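Local coordinates for quinoline 2-oxidoreductase large subunit (Pseudomonas putida, PDB 1T3Q), which forms the molybdenum-binding subunit of an enzyme that probably hydroxylates quinoline at the carbon beside its ring nitrogen, using a molybdopterin cytosine dinucleotide cofactor, at residues Thr513-Ala518 and Ser527-Gln532; Ala519-Val524 and Ile563-Val568; Ala8-Ser13 and Val584-Leu589. All blocks are in the same frame, centred on the assembly; numbering follows the deposited sequence.

Contact 1: Thr513-Ala518 and Ser527-Gln532; sequences TLAQIA and SDVVIQ. With MCN (pterin cytosine dinucleotide), chain N.
T513 OG1 has two partners: it lies 2.7 Å from the ribose hydroxyl O2' of the bound pterin cytosine dinucleotide, and it is also hydrogen-bonded to the carbonyl oxygen of G509, one turn back in the chain. Its first torsion (chi1 53°) places OG1 between the backbone N and the carbonyl carbon, where one small hydroxyl can reach both partners. Threonine suits this place because it carries a hydroxyl and a methyl on one branched carbon, and its CG2 comes close to the same ligand hydroxyl, 3.1 Å from O2'. Another flank of the helix is apolar. A515 N and its neighbours meet I531, whose CG1 and CD1 run over the backbone; CD1 is 3.6 Å from A515 N and also reaches L514 CB at 3.7 Å. The L514 and I531 side chains cross at about a right angle. One turn farther along the helix, V529 CG1 fits beside A518 CB at 3.9 Å, and it also meets A515 CA, the two alanines being small enough to bring helix and strand together. These elements belong to a beta-alpha-beta unit: strand 497-501, helix 510-522, then strand 529-532 beside the first and parallel to it. The helix and strand axes pass 7.7 Å apart at 130°. Trimming I531 to an alanine would remove CG1, CG2 and CD1 and would probably open a gap against L514 and the A515 backbone. Q516 points away from the strand, its amide held by S13, T16 and N671, while L514 and A518 also touch I557 of helix 549-576.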
# COMPACT_ATOMS: atom_id res chain seq x y z
N THR B 513 -7.80 -9.39 -21.30
CA THR B 513 -8.56 -10.54 -21.75
C THR B 513 -9.54 -11.13 -20.74
O THR B 513 -10.62 -11.59 -21.12
CB THR B 513 -7.63 -11.66 -22.27
OG1 THR B 513 -6.64 -11.97 -21.29
CG2 THR B 513 -6.95 -11.20 -23.55
N LEU B 514 -9.20 -11.12 -19.46
CA LEU B 514 -10.12 -11.66 -18.47
C LEU B 514 -11.35 -10.75 -18.37
O LEU B 514 -12.45 -11.21 -18.07
CB LEU B 514 -9.44 -11.81 -17.10
CG LEU B 514 -8.28 -12.82 -17.04
CD1 LEU B 514 -7.73 -12.89 -15.61
CD2 LEU B 514 -8.76 -14.20 -17.50
N ALA B 515 -11.15 -9.46 -18.62
CA ALA B 515 -12.26 -8.52 -18.56
C ALA B 515 -13.21 -8.80 -19.72
O ALA B 515 -14.43 -8.70 -19.57
CB ALA B 515 -11.75 -7.07 -18.65
N GLN B 516 -12.64 -9.15 -20.87
CA GLN B 516 -13.42 -9.46 -22.06
C GLN B 516 -14.31 -10.67 -21.79
O GLN B 516 -15.46 -10.71 -22.22
CB GLN B 516 -12.49 -9.76 -23.24
CG GLN B 516 -11.76 -8.53 -23.78
CD GLN B 516 -10.86 -8.85 -24.95
OE1 GLN B 516 -9.65 -8.99 -24.79
NE2 GLN B 516 -11.44 -8.98 -26.14
N ILE B 517 -13.78 -11.65 -21.06
CA ILE B 517 -14.53 -12.85 -20.72
C ILE B 517 -15.68 -12.51 -19.77
O ILE B 517 -16.82 -12.91 -20.00
CB ILE B 517 -13.62 -13.91 -20.04
CG1 ILE B 517 -12.58 -14.43 -21.03
CG2 ILE B 517 -14.48 -15.06 -19.50
CD1 ILE B 517 -11.53 -15.33 -20.41
N ALA B 518 -15.37 -11.78 -18.71
CA ALA B 518 -16.39 -11.42 -17.72
C ALA B 518 -17.50 -10.58 -18.34
O ALA B 518 -18.68 -10.74 -18.01
CB ALA B 518 -15.75 -10.67 -16.56
N SER B 527 -15.59 -2.35 -20.76
CA SER B 527 -15.15 -1.13 -20.09
C SER B 527 -15.80 -0.98 -18.71
O SER B 527 -15.36 -0.17 -17.90
CB SER B 527 -15.47 0.10 -20.95
OG SER B 527 -16.87 0.23 -21.13
N ASP B 528 -16.85 -1.76 -18.46
CA ASP B 528 -17.56 -1.72 -17.18
C ASP B 528 -17.04 -2.79 -16.22
O ASP B 528 -17.60 -3.00 -15.15
CB ASP B 528 -19.06 -1.94 -17.37
CG ASP B 528 -19.77 -0.70 -17.86
OD1 ASP B 528 -21.00 -0.77 -18.09
OD2 ASP B 528 -19.11 0.35 -18.01
N VAL B 529 -15.97 -3.47 -16.63
CA VAL B 529 -15.38 -4.53 -15.83
C VAL B 529 -13.94 -4.24 -15.44
O VAL B 529 -13.18 -3.70 -16.23
CB VAL B 529 -15.38 -5.86 -16.63
CG1 VAL B 529 -14.80 -6.99 -15.78
CG2 VAL B 529 -16.78 -6.19 -17.09
N VAL B 530 -13.57 -4.59 -14.21
CA VAL B 530 -12.18 -4.41 -13.80
C VAL B 530 -11.65 -5.72 -13.24
O VAL B 530 -12.36 -6.44 -12.53
CB VAL B 530 -12.01 -3.29 -12.73
CG1 VAL B 530 -12.72 -3.66 -11.44
CG2 VAL B 530 -10.53 -3.08 -12.47
N ILE B 531 -10.41 -6.05 -13.59
CA ILE B 531 -9.78 -7.27 -13.12
C ILE B 531 -8.83 -6.95 -11.97
O ILE B 531 -7.92 -6.14 -12.10
CB ILE B 531 -8.99 -7.97 -14.24
CG1 ILE B 531 -9.93 -8.29 -15.41
CG2 ILE B 531 -8.35 -9.26 -13.71
CD1 ILE B 531 -11.11 -9.17 -15.04
N GLN B 532 -9.07 -7.60 -10.83
CA GLN B 532 -8.25 -7.44 -9.63
C GLN B 532 -7.40 -8.69 -9.49
O GLN B 532 -7.91 -9.80 -9.45
CB GLN B 532 -9.14 -7.29 -8.39
CG GLN B 532 -9.89 -5.98 -8.35
CD GLN B 532 -10.69 -5.80 -7.08
OE1 GLN B 532 -10.97 -4.67 -6.68
NE2 GLN B 532 -11.07 -6.90 -6.44
N1 MCN N . -5.26 -15.83 -25.19
C2 MCN N . -6.41 -15.39 -25.92
N3 MCN N . -7.19 -16.43 -26.40
C4 MCN N . -6.93 -17.79 -26.25
C5 MCN N . -5.73 -18.19 -25.51
C6 MCN N . -4.91 -17.22 -24.99
O2 MCN N . -6.63 -14.21 -26.09
N4 MCN N . -7.75 -18.70 -26.75
C1' MCN N . -4.37 -14.68 -24.59
C2D MCN N . -4.70 -14.42 -23.05
O2' MCN N . -4.55 -12.99 -22.74
C3' MCN N . -3.73 -15.34 -22.33
C4D MCN N . -2.47 -15.29 -23.16
O4D MCN N . -2.95 -14.97 -24.57
O3' MCN N . -3.50 -14.85 -20.97
C5' MCN N . -1.53 -16.52 -23.04
O5' MCN N . -2.34 -17.64 -23.26
PA MCN N . -2.50 -18.86 -22.27
O1A MCN N . -3.89 -18.76 -21.71
O2A MCN N . -2.04 -20.06 -23.08
O3A MCN N . -1.41 -18.88 -21.05
PB MCN N . -1.32 -18.01 -19.71
O1B MCN N . -1.43 -18.96 -18.57
O2B MCN N . -2.26 -16.84 -19.74
O3B MCN N . 0.16 -17.39 -19.78
C10 MCN N . 1.28 -18.14 -19.38
C9' MCN N . 1.98 -18.54 -20.64
C8' MCN N . 3.24 -19.29 -20.17
S8' MCN N . 2.94 -20.80 -19.25
C7' MCN N . 4.51 -18.94 -20.42
S7' MCN N . 5.95 -19.81 -19.85
C6' MCN N . 4.75 -17.60 -21.20
C7 MCN N . 3.58 -17.28 -22.09
O9' MCN N . 2.37 -17.28 -21.36
N5' MCN N . 5.15 -16.58 -20.14
C4A MCN N . 5.01 -15.26 -20.72
N8' MCN N . 3.76 -15.93 -22.72
C4B MCN N . 4.41 -14.92 -21.95
N1' MCN N . 4.29 -13.61 -22.48
C2' MCN N . 4.82 -12.63 -21.71
N2' MCN N . 4.75 -11.37 -22.18
N3' MCN N . 5.40 -12.87 -20.48
C4' MCN N . 5.54 -14.17 -19.87
O4' MCN N . 6.06 -14.29 -18.79

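Contact 2: Ala519-Val524 and Ile563-Val568; sequences ADVLGV and IVRERV
L522 and R565 bring their CA atoms to 6.3 Å, where helix 510-522 runs out beside helix 549-576 and G523 turns the chain away in a Schellman motif. Positive phi at that position (67°) favours glycine, and the motif closes with V524 N bonded to A519 O at 2.9 Å and a weak bond from G523 N to D520 O. The carbonyl of V521, in the last turn, is taken by a side chain instead: R565 NH2 donates to V521 O at 2.8 Å. The bond is bent, with an N-H...O angle of 137°, and it uses a lone pair in the carbonyl plane, although the oxygen sits well out of the guanidinium plane. R565 leaves its helix with CG anti to the backbone N (chi1 177°) and then bends at chi3, which brings the head to V521. There V521 CG1 lies over one face of the guanidinium, 3.8 Å from NH2 and displaced toward the rim. Leucine supplies the length needed for L522 CD2 to reach R565 CB at 3.8 Å and, more loosely, V564 CG2; L522 also packs on V489 and V497 of the neighbouring sheet. R565 NH1 meanwhile binds A8 O, so one arginine joins the N-terminal segment to a helix end, where the positive charge would probably be favoured by the V521 carbonyl and the negative end of the helix dipole.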
# COMPACT_ATOMS: atom_id res chain seq x y z
N ALA B 519 -17.12 -9.66 -19.22
CA ALA B 519 -18.07 -8.78 -19.88
C ALA B 519 -19.10 -9.60 -20.66
O ALA B 519 -20.31 -9.36 -20.58
CB ALA B 519 -17.34 -7.84 -20.82
N ASP B 520 -18.61 -10.58 -21.42
CA ASP B 520 -19.50 -11.43 -22.22
C ASP B 520 -20.42 -12.31 -21.39
O ASP B 520 -21.58 -12.50 -21.75
CB ASP B 520 -18.68 -12.27 -23.19
CG ASP B 520 -18.22 -11.47 -24.40
OD1 ASP B 520 -17.57 -12.05 -25.30
OD2 ASP B 520 -18.51 -10.26 -24.44
N VAL B 521 -19.91 -12.84 -20.28
CA VAL B 521 -20.74 -13.70 -19.43
C VAL B 521 -21.90 -12.91 -18.83
O VAL B 521 -23.04 -13.38 -18.83
CB VAL B 521 -19.92 -14.33 -18.27
CG1 VAL B 521 -20.85 -15.08 -17.33
CG2 VAL B 521 -18.87 -15.28 -18.83
N LEU B 522 -21.62 -11.69 -18.36
CA LEU B 522 -22.65 -10.86 -17.75
C LEU B 522 -23.40 -9.95 -18.72
O LEU B 522 -24.32 -9.24 -18.33
CB LEU B 522 -22.04 -10.02 -16.61
CG LEU B 522 -21.64 -10.83 -15.37
CD1 LEU B 522 -20.81 -9.99 -14.42
CD2 LEU B 522 -22.90 -11.33 -14.67
N GLY B 523 -22.99 -9.96 -19.99
CA GLY B 523 -23.67 -9.14 -20.98
C GLY B 523 -23.49 -7.64 -20.82
O GLY B 523 -24.43 -6.88 -21.07
N VAL B 524 -22.31 -7.22 -20.40
CA VAL B 524 -22.01 -5.80 -20.21
C VAL B 524 -20.74 -5.42 -20.95
O VAL B 524 -19.96 -6.29 -21.34
CB VAL B 524 -21.82 -5.45 -18.72
CG1 VAL B 524 -23.10 -5.71 -17.94
CG2 VAL B 524 -20.66 -6.26 -18.14
N ILE B 563 -23.08 -17.58 -11.17
CA ILE B 563 -23.83 -17.58 -9.92
C ILE B 563 -24.57 -16.27 -9.70
O ILE B 563 -25.76 -16.27 -9.39
CB ILE B 563 -22.90 -17.83 -8.71
CG1 ILE B 563 -22.29 -19.23 -8.81
CG2 ILE B 563 -23.69 -17.67 -7.41
CD1 ILE B 563 -21.22 -19.50 -7.79
N VAL B 564 -23.87 -15.15 -9.87
CA VAL B 564 -24.52 -13.87 -9.67
C VAL B 564 -25.44 -13.53 -10.84
O VAL B 564 -26.47 -12.88 -10.66
CB VAL B 564 -23.49 -12.74 -9.42
CG1 VAL B 564 -22.75 -13.02 -8.12
CG2 VAL B 564 -22.50 -12.65 -10.57
N ARG B 565 -25.08 -13.98 -12.04
CA ARG B 565 -25.91 -13.75 -13.22
C ARG B 565 -27.28 -14.38 -12.99
O ARG B 565 -28.31 -13.77 -13.26
CB ARG B 565 -25.27 -14.35 -14.47
CG ARG B 565 -26.13 -14.20 -15.74
CD ARG B 565 -25.38 -14.63 -17.01
NE ARG B 565 -25.16 -16.07 -17.07
CZ ARG B 565 -24.55 -16.69 -18.07
NH1 ARG B 565 -24.40 -18.01 -18.04
NH2 ARG B 565 -24.08 -16.00 -19.10
N GLU B 566 -27.29 -15.61 -12.48
CA GLU B 566 -28.55 -16.31 -12.22
C GLU B 566 -29.43 -15.54 -11.23
O GLU B 566 -30.64 -15.49 -11.40
CB GLU B 566 -28.28 -17.72 -11.68
CG GLU B 566 -27.79 -18.67 -12.76
CD GLU B 566 -28.82 -18.86 -13.86
OE1 GLU B 566 -28.43 -19.15 -15.01
OE2 GLU B 566 -30.03 -18.73 -13.57
N ARG B 567 -28.82 -14.93 -10.22
CA ARG B 567 -29.60 -14.18 -9.25
C ARG B 567 -30.21 -12.94 -9.90
O ARG B 567 -31.30 -12.51 -9.53
CB ARG B 567 -28.73 -13.82 -8.04
CG ARG B 567 -28.39 -15.07 -7.23
CD ARG B 567 -27.32 -14.85 -6.17
NE ARG B 567 -26.95 -16.13 -5.56
CZ ARG B 567 -25.86 -16.32 -4.82
NH1 ARG B 567 -25.61 -17.51 -4.31
NH2 ARG B 567 -25.03 -15.31 -4.59
N VAL B 568 -29.50 -12.37 -10.87
CA VAL B 568 -30.01 -11.20 -11.58
C VAL B 568 -31.18 -11.66 -12.47
O VAL B 568 -32.20 -10.97 -12.57
CB VAL B 568 -28.90 -10.55 -12.46
CG1 VAL B 568 -29.51 -9.52 -13.41
CG2 VAL B 568 -27.87 -9.85 -11.57

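Contact 3: Ala8-Ser13 and Val584-Leu589; sequences ALKKKS and VIEDGL
K10 lays the end of its long side chain across the carboxylate of E586: K10 NZ is 3.5 Å from E586 OE1, a salt bridge whose hydrogen bond is weak, and K10 CD passes 4.2 Å from the carboxylate carbon CD of E586. The two chains cross at about a right angle. K10 is stretched out, CG anti to the backbone N (chi1 180°) and every later torsion near 180°, which carries the ammonium to the carboxylate although the CA atoms of K10 and E586 remain 8.3 Å apart. A water accepts from K10 NZ at 2.8 Å and lies close to E586 OE1 as well, but that second separation is too short to be taken at face value. Lysine and glutamate suit such a surface position, where two flexible chains can pair while still meeting solvent, and only 80 Å² is buried between the segments. The acidic partner sits at the start of a type I' turn, E586 to L589, closed by E586 N to L589 O and L589 N to E586 O. D587 and G588 both take positive phi, as this turn demands, and aspartate and glycine tolerate it readily. The turn joins strand 583-586 to strand 589-592 as a tight two-residue hairpin. I585 of that hairpin packs on R565 and V568 of helix 549-576, and G588 pairs with G523 at the end of helix 510-522. The irregular segment 8-13 is tied to helix 510-522 at K12 and S13, whose backbone N-H groups go to the carboxylate of D520, and to helix 549-576 through A8 O and R565.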
# COMPACT_ATOMS: atom_id res chain seq x y z
N ALA B 8 -22.46 -21.01 -19.99
CA ALA B 8 -22.81 -20.58 -21.33
C ALA B 8 -22.66 -19.07 -21.45
O ALA B 8 -22.93 -18.34 -20.50
CB ALA B 8 -24.23 -20.98 -21.66
N LEU B 9 -22.22 -18.60 -22.62
CA LEU B 9 -22.05 -17.18 -22.85
C LEU B 9 -22.18 -16.85 -24.32
O LEU B 9 -21.94 -17.69 -25.18
CB LEU B 9 -20.67 -16.72 -22.34
CG LEU B 9 -19.40 -17.30 -22.97
CD1 LEU B 9 -19.10 -16.62 -24.30
CD2 LEU B 9 -18.22 -17.10 -22.02
N LYS B 10 -22.58 -15.62 -24.61
CA LYS B 10 -22.68 -15.18 -25.99
C LYS B 10 -21.46 -14.31 -26.24
O LYS B 10 -21.24 -13.32 -25.53
CB LYS B 10 -23.96 -14.36 -26.22
CG LYS B 10 -24.09 -13.89 -27.66
CD LYS B 10 -25.40 -13.18 -27.93
CE LYS B 10 -25.51 -12.83 -29.41
NZ LYS B 10 -26.80 -12.16 -29.74
N LYS B 11 -20.66 -14.67 -27.23
CA LYS B 11 -19.46 -13.91 -27.54
C LYS B 11 -19.79 -12.54 -28.13
O LYS B 11 -20.63 -12.43 -29.03
CB LYS B 11 -18.57 -14.69 -28.50
CG LYS B 11 -18.05 -16.00 -27.93
CD LYS B 11 -17.16 -16.73 -28.92
CE LYS B 11 -17.95 -17.24 -30.12
NZ LYS B 11 -17.08 -18.04 -31.04
N LYS B 12 -19.14 -11.51 -27.61
CA LYS B 12 -19.32 -10.15 -28.08
C LYS B 12 -17.95 -9.50 -28.01
O LYS B 12 -17.37 -9.15 -29.04
CB LYS B 12 -20.32 -9.39 -27.20
N SER B 13 -17.42 -9.34 -26.80
CA SER B 13 -16.09 -8.76 -26.62
C SER B 13 -15.07 -9.83 -27.00
O SER B 13 -14.08 -9.56 -27.68
CB SER B 13 -15.88 -8.33 -25.16
OG SER B 13 -14.60 -7.74 -24.99
N VAL B 584 -32.15 -13.28 -20.46
CA VAL B 584 -30.79 -13.14 -20.97
C VAL B 584 -30.33 -11.71 -20.69
O VAL B 584 -31.14 -10.83 -20.43
CB VAL B 584 -30.70 -13.39 -22.50
CG1 VAL B 584 -31.12 -14.81 -22.84
CG2 VAL B 584 -31.55 -12.38 -23.25
N ILE B 585 -29.02 -11.51 -20.71
CA ILE B 585 -28.45 -10.18 -20.50
C ILE B 585 -27.57 -9.92 -21.71
O ILE B 585 -26.63 -10.67 -21.96
CB ILE B 585 -27.60 -10.09 -19.22
CG1 ILE B 585 -28.40 -10.59 -18.02
CG2 ILE B 585 -27.17 -8.64 -18.99
CD1 ILE B 585 -27.65 -10.48 -16.69
N GLU B 586 -27.88 -8.87 -22.46
CA GLU B 586 -27.12 -8.54 -23.66
C GLU B 586 -27.06 -7.03 -23.83
O GLU B 586 -28.07 -6.35 -23.69
CB GLU B 586 -27.78 -9.15 -24.90
CG GLU B 586 -27.80 -10.67 -24.95
CD GLU B 586 -28.59 -11.18 -26.14
OE1 GLU B 586 -28.55 -10.53 -27.21
OE2 GLU B 586 -29.25 -12.24 -26.01
N ASP B 587 -25.88 -6.52 -24.16
CA ASP B 587 -25.71 -5.09 -24.37
C ASP B 587 -26.28 -4.30 -23.19
O ASP B 587 -26.89 -3.25 -23.39
CB ASP B 587 -26.44 -4.66 -25.64
CG ASP B 587 -25.97 -5.42 -26.86
OD1 ASP B 587 -26.75 -5.50 -27.84
OD2 ASP B 587 -24.83 -5.94 -26.85
N GLY B 588 -26.08 -4.81 -21.98
CA GLY B 588 -26.56 -4.12 -20.79
C GLY B 588 -28.07 -4.14 -20.59
O GLY B 588 -28.59 -3.43 -19.73
N LEU B 589 -28.77 -4.94 -21.39
CA LEU B 589 -30.22 -5.03 -21.28
C LEU B 589 -30.61 -6.41 -20.76
O LEU B 589 -30.22 -7.42 -21.33
CB LEU B 589 -30.86 -4.82 -22.66
CG LEU B 589 -32.34 -4.45 -22.81
CD1 LEU B 589 -32.90 -5.22 -24.00
CD2 LEU B 589 -33.13 -4.79 -21.56
O HOH W 1 -26.54 -9.71 -28.33

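From the N terminus, residues 8-13 come first, and contact 3 joins them to 584-589, closing a loop of about 570 residues. Contacts 1 and 2 are both nested inside it. Contact 1 closes a short loop, from 513-518 to 527-532, whereas contact 2 runs from 519-524 to 563-568; their segments alternate along the chain, so the two cross. Helix 510-522 serves both, its 513-518 part packing on strand 529-532 and its end on helix 549-576, with V529 touching V524 and A519 between them. Polar bonds from Q516, D520 and G523 reach contact 3, so the N-terminal segment and the hairpin 583-592 are both tied to helix 510-522 and the turn that ends it.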